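Endo-beta-mannanase (Rhizomucor miehei, PDB 4QP0) probably catalyses the random hydrolysis of beta-1,4-mannosidic linkages in mannans, galactomannans and glucomannans, as a secreted family 5 glycoside hydrolase. Local coordinates at residues F66-S71 and M117-K122. Residues are numbered along the deposited sequence; the frame is centred on the assembly and turned at random.
Sequences FQQWDS and MDYYVK. With SO4 (sulfate ion), chain B.
Y119 reaches from its helix to the backbone of W69, and its hydroxyl is bonded both to W69 N and to a sulfate ion. CG lies anti to the backbone N (chi1 -165°), which directs the ring at the strand. There W69 N donates to Y119 OH over 3.1 Å; the N-H...O angle of 169° makes this a nearly straight bond, and the nitrogen sits at the ring edge, close to its plane. The same hydroxyl donates to sulfate O4 at 2.8 Å, again in the ring plane, so the oxygen accepts one hydrogen bond and donates another, which holds it between strand and anion. Apolar contact accompanies the bond: W69 CB lies 4.0 Å from Y119 CE2. Y120 follows with a second hydroxyl contact. Q67 NE2 donates to Y120 OH at 2.9 Å, a more bent bond, with the oxygen only slightly out of the amide plane. The two side chains cross at about a right angle, amide and ring planes 75° apart, so they are not stacked. K122 makes no contact with the strand, but its NZ stands 3.7 Å from sulfate O1; its charge may favour the anion, which S61 also binds and which probably came from the crystallisation liquor. The axes of strand 67-70 and helical segment 117-122 run nearly parallel and come within 9.5 Å, a gap bridged by long side chains. The strand forms a two-stranded antiparallel hairpin with 75-78, whose M76 touches Q67, W69 and Y119. This packing joins the hairpin following barrel strand 51-55 to the helix following barrel strand 102-106, peripheral to the TIM barrel, with helix 136-151 contacting Q67 and Y120.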
ATOM      1  N   PHE A  66       9.539   6.405  13.439  1.00 32.34           N
ATOM      2  CA  PHE A  66      10.525   5.463  12.895  1.00 33.25           C
ATOM      3  C   PHE A  66      11.743   6.177  12.316  1.00 33.16           C
ATOM      4  O   PHE A  66      12.850   5.649  12.374  1.00 34.19           O
ATOM      5  CB  PHE A  66       9.914   4.511  11.852  1.00 30.54           C
ATOM      6  CG  PHE A  66       8.747   3.701  12.365  1.00 29.43           C
ATOM      7  CD1 PHE A  66       8.641   3.359  13.707  1.00 29.10           C
ATOM      8  CD2 PHE A  66       7.761   3.254  11.485  1.00 29.07           C
ATOM      9  CE1 PHE A  66       7.560   2.613  14.166  1.00 28.21           C
ATOM     10  CE2 PHE A  66       6.680   2.511  11.942  1.00 27.98           C
ATOM     11  CZ  PHE A  66       6.583   2.187  13.284  1.00 27.46           C
ATOM     12  N   GLN A  67      11.522   7.359  11.740  1.00 34.41           N
ATOM     13  CA  GLN A  67      12.606   8.215  11.245  1.00 37.52           C
ATOM     14  C   GLN A  67      12.422   9.642  11.729  1.00 39.30           C
ATOM     15  O   GLN A  67      11.316  10.051  12.086  1.00 40.55           O
ATOM     16  CB  GLN A  67      12.646   8.241   9.724  1.00 37.07           C
ATOM     17  CG  GLN A  67      13.371   7.093   9.065  1.00 37.11           C
ATOM     18  CD  GLN A  67      13.031   6.999   7.588  1.00 38.25           C
ATOM     19  OE1 GLN A  67      11.867   6.806   7.210  1.00 39.01           O
ATOM     20  NE2 GLN A  67      14.043   7.127   6.746  1.00 37.08           N
ATOM     21  N   GLN A  68      13.513  10.399  11.705  1.00 41.66           N
ATOM     22  CA  GLN A  68      13.548  11.746  12.257  1.00 43.93           C
ATOM     23  C   GLN A  68      14.885  12.398  11.921  1.00 45.48           C
ATOM     24  O   GLN A  68      15.918  11.730  11.855  1.00 43.84           O
ATOM     25  CB  GLN A  68      13.300  11.686  13.769  1.00 43.94           C
ATOM     26  CG  GLN A  68      13.990  12.729  14.629  1.00 45.61           C
ATOM     27  CD  GLN A  68      13.759  12.484  16.109  1.00 46.41           C
ATOM     28  OE1 GLN A  68      12.616  12.365  16.564  1.00 44.99           O
ATOM     29  NE2 GLN A  68      14.846  12.407  16.869  1.00 44.77           N
ATOM     30  N   TRP A  69      14.848  13.704  11.683  1.00 48.91           N
ATOM     31  CA  TRP A  69      16.047  14.458  11.384  1.00 49.75           C
ATOM     32  C   TRP A  69      16.728  14.887  12.645  1.00 52.11           C
ATOM     33  O   TRP A  69      16.089  15.381  13.576  1.00 49.72           O
ATOM     34  CB  TRP A  69      15.716  15.671  10.541  1.00 49.35           C
ATOM     35  CG  TRP A  69      16.953  16.385  10.073  1.00 49.68           C
ATOM     36  CD1 TRP A  69      17.485  17.576  10.562  1.00 50.59           C
ATOM     37  CD2 TRP A  69      17.882  15.957   9.019  1.00 49.94           C
ATOM     38  NE1 TRP A  69      18.636  17.914   9.889  1.00 49.65           N
ATOM     39  CE2 TRP A  69      18.932  16.986   8.954  1.00 49.92           C
ATOM     40  CE3 TRP A  69      17.941  14.875   8.146  1.00 48.84           C
ATOM     41  CZ2 TRP A  69      19.981  16.911   8.048  1.00 50.61           C
ATOM     42  CZ3 TRP A  69      19.005  14.809   7.239  1.00 49.51           C
ATOM     43  CH2 TRP A  69      20.000  15.802   7.192  1.00 50.33           C
ATOM     44  N   ASP A  70      18.042  14.699  12.684  1.00 57.46           N
ATOM     45  CA  ASP A  70      18.849  15.151  13.811  1.00 62.67           C
ATOM     46  C   ASP A  70      19.598  16.426  13.424  1.00 64.49           C
ATOM     47  O   ASP A  70      20.569  16.385  12.658  1.00 61.58           O
ATOM     48  CB  ASP A  70      19.823  14.054  14.248  1.00 65.33           C
ATOM     49  CG  ASP A  70      20.246  14.189  15.699  1.00 68.44           C
ATOM     50  OD1 ASP A  70      19.894  15.198  16.352  1.00 69.30           O
ATOM     51  OD2 ASP A  70      20.936  13.269  16.186  1.00 70.71           O
ATOM     52  N   SER A  71      19.125  17.555  13.949  1.00 66.82           N
ATOM     53  CA  SER A  71      19.694  18.870  13.636  1.00 68.59           C
ATOM     54  C   SER A  71      21.113  19.044  14.182  1.00 70.75           C
ATOM     55  O   SER A  71      21.900  19.826  13.639  1.00 71.92           O
ATOM     56  CB  SER A  71      18.770  19.997  14.125  1.00 67.09           C
ATOM     57  OG  SER A  71      18.203  19.696  15.390  1.00 64.19           O
ATOM     58  N   MET A 117       7.358  11.624   2.019  1.00 40.31           N
ATOM     59  CA  MET A 117       8.488  12.101   1.213  1.00 40.47           C
ATOM     60  C   MET A 117       8.907  13.516   1.570  1.00 41.78           C
ATOM     61  O   MET A 117      10.092  13.838   1.539  1.00 42.08           O
ATOM     62  CB  MET A 117       8.145  12.088  -0.275  1.00 38.69           C
ATOM     63  CG  MET A 117       7.839  10.733  -0.872  1.00 37.89           C
ATOM     64  SD  MET A 117       7.175  10.950  -2.530  1.00 37.61           S
ATOM     65  CE  MET A 117       6.789   9.249  -2.934  1.00 35.51           C
ATOM     66  N   ASP A 118       7.926  14.361   1.874  1.00 43.37           N
ATOM     67  CA  ASP A 118       8.170  15.787   2.113  1.00 45.03           C
ATOM     68  C   ASP A 118       9.107  16.038   3.310  1.00 43.94           C
ATOM     69  O   ASP A 118       9.821  17.048   3.349  1.00 43.14           O
ATOM     70  CB  ASP A 118       6.837  16.554   2.268  1.00 47.03           C
ATOM     71  CG  ASP A 118       6.134  16.832   0.921  1.00 47.55           C
ATOM     72  OD1 ASP A 118       6.688  16.494  -0.155  1.00 49.24           O
ATOM     73  OD2 ASP A 118       5.018  17.402   0.942  1.00 45.05           O
ATOM     74  N   TYR A 119       9.108  15.110   4.268  1.00 42.12           N
ATOM     75  CA  TYR A 119      10.004  15.183   5.424  1.00 41.01           C
ATOM     76  C   TYR A 119      11.469  15.091   4.986  1.00 40.74           C
ATOM     77  O   TYR A 119      12.324  15.833   5.481  1.00 40.36           O
ATOM     78  CB  TYR A 119       9.681  14.075   6.427  1.00 41.88           C
ATOM     79  CG  TYR A 119      10.294  14.287   7.799  1.00 42.40           C
ATOM     80  CD1 TYR A 119       9.529  14.785   8.859  1.00 42.07           C
ATOM     81  CD2 TYR A 119      11.637  13.988   8.041  1.00 41.89           C
ATOM     82  CE1 TYR A 119      10.089  14.979  10.114  1.00 41.70           C
ATOM     83  CE2 TYR A 119      12.200  14.181   9.293  1.00 41.81           C
ATOM     84  CZ  TYR A 119      11.425  14.672  10.321  1.00 41.27           C
ATOM     85  OH  TYR A 119      11.991  14.858  11.556  1.00 42.64           O
ATOM     86  N   TYR A 120      11.742  14.170   4.062  1.00 39.28           N
ATOM     87  CA  TYR A 120      13.055  14.019   3.458  1.00 38.83           C
ATOM     88  C   TYR A 120      13.467  15.313   2.751  1.00 40.62           C
ATOM     89  O   TYR A 120      14.576  15.807   2.940  1.00 41.78           O
ATOM     90  CB  TYR A 120      13.042  12.895   2.421  1.00 36.20           C
ATOM     91  CG  TYR A 120      12.932  11.475   2.935  1.00 34.15           C
ATOM     92  CD1 TYR A 120      14.069  10.672   3.073  1.00 32.90           C
ATOM     93  CD2 TYR A 120      11.682  10.906   3.222  1.00 33.02           C
ATOM     94  CE1 TYR A 120      13.972   9.359   3.509  1.00 31.91           C
ATOM     95  CE2 TYR A 120      11.574   9.594   3.655  1.00 31.39           C
ATOM     96  CZ  TYR A 120      12.715   8.822   3.797  1.00 32.20           C
ATOM     97  OH  TYR A 120      12.605   7.519   4.225  1.00 31.29           O
ATOM     98  N   VAL A 121      12.555  15.849   1.943  1.00 41.91           N
ATOM     99  CA  VAL A 121      12.829  17.012   1.101  1.00 43.03           C
ATOM    100  C   VAL A 121      13.126  18.272   1.922  1.00 43.41           C
ATOM    101  O   VAL A 121      14.066  19.009   1.612  1.00 44.83           O
ATOM    102  CB  VAL A 121      11.682  17.268   0.093  1.00 42.92           C
ATOM    103  CG1 VAL A 121      12.030  18.414  -0.847  1.00 43.39           C
ATOM    104  CG2 VAL A 121      11.394  16.010  -0.712  1.00 42.66           C
ATOM    105  N   LYS A 122      12.322  18.507   2.956  1.00 43.27           N
ATOM    106  CA  LYS A 122      12.490  19.648   3.848  1.00 43.32           C
ATOM    107  C   LYS A 122      13.856  19.609   4.522  1.00 45.20           C
ATOM    108  O   LYS A 122      14.638  20.562   4.413  1.00 44.80           O
ATOM    109  CB  LYS A 122      11.377  19.658   4.902  1.00 44.49           C
ATOM    110  CG  LYS A 122      11.512  20.727   5.978  1.00 43.16           C
ATOM    111  CD  LYS A 122      10.436  20.615   7.051  1.00 44.63           C
ATOM    112  CE  LYS A 122      10.380  19.224   7.675  1.00 46.95           C
ATOM    113  NZ  LYS A 122      10.305  19.253   9.165  1.00 46.63           N
TER
HETATM  114  S   SO4 B 401      10.030  17.134  13.507  1.00 51.29           S
HETATM  115  O1  SO4 B 401      10.857  17.742  12.444  1.00 51.80           O
HETATM  116  O2  SO4 B 401      10.054  17.987  14.720  1.00 50.76           O
HETATM  117  O3  SO4 B 401       8.628  17.005  13.035  1.00 52.48           O
HETATM  118  O4  SO4 B 401      10.582  15.791  13.825  1.00 51.71           O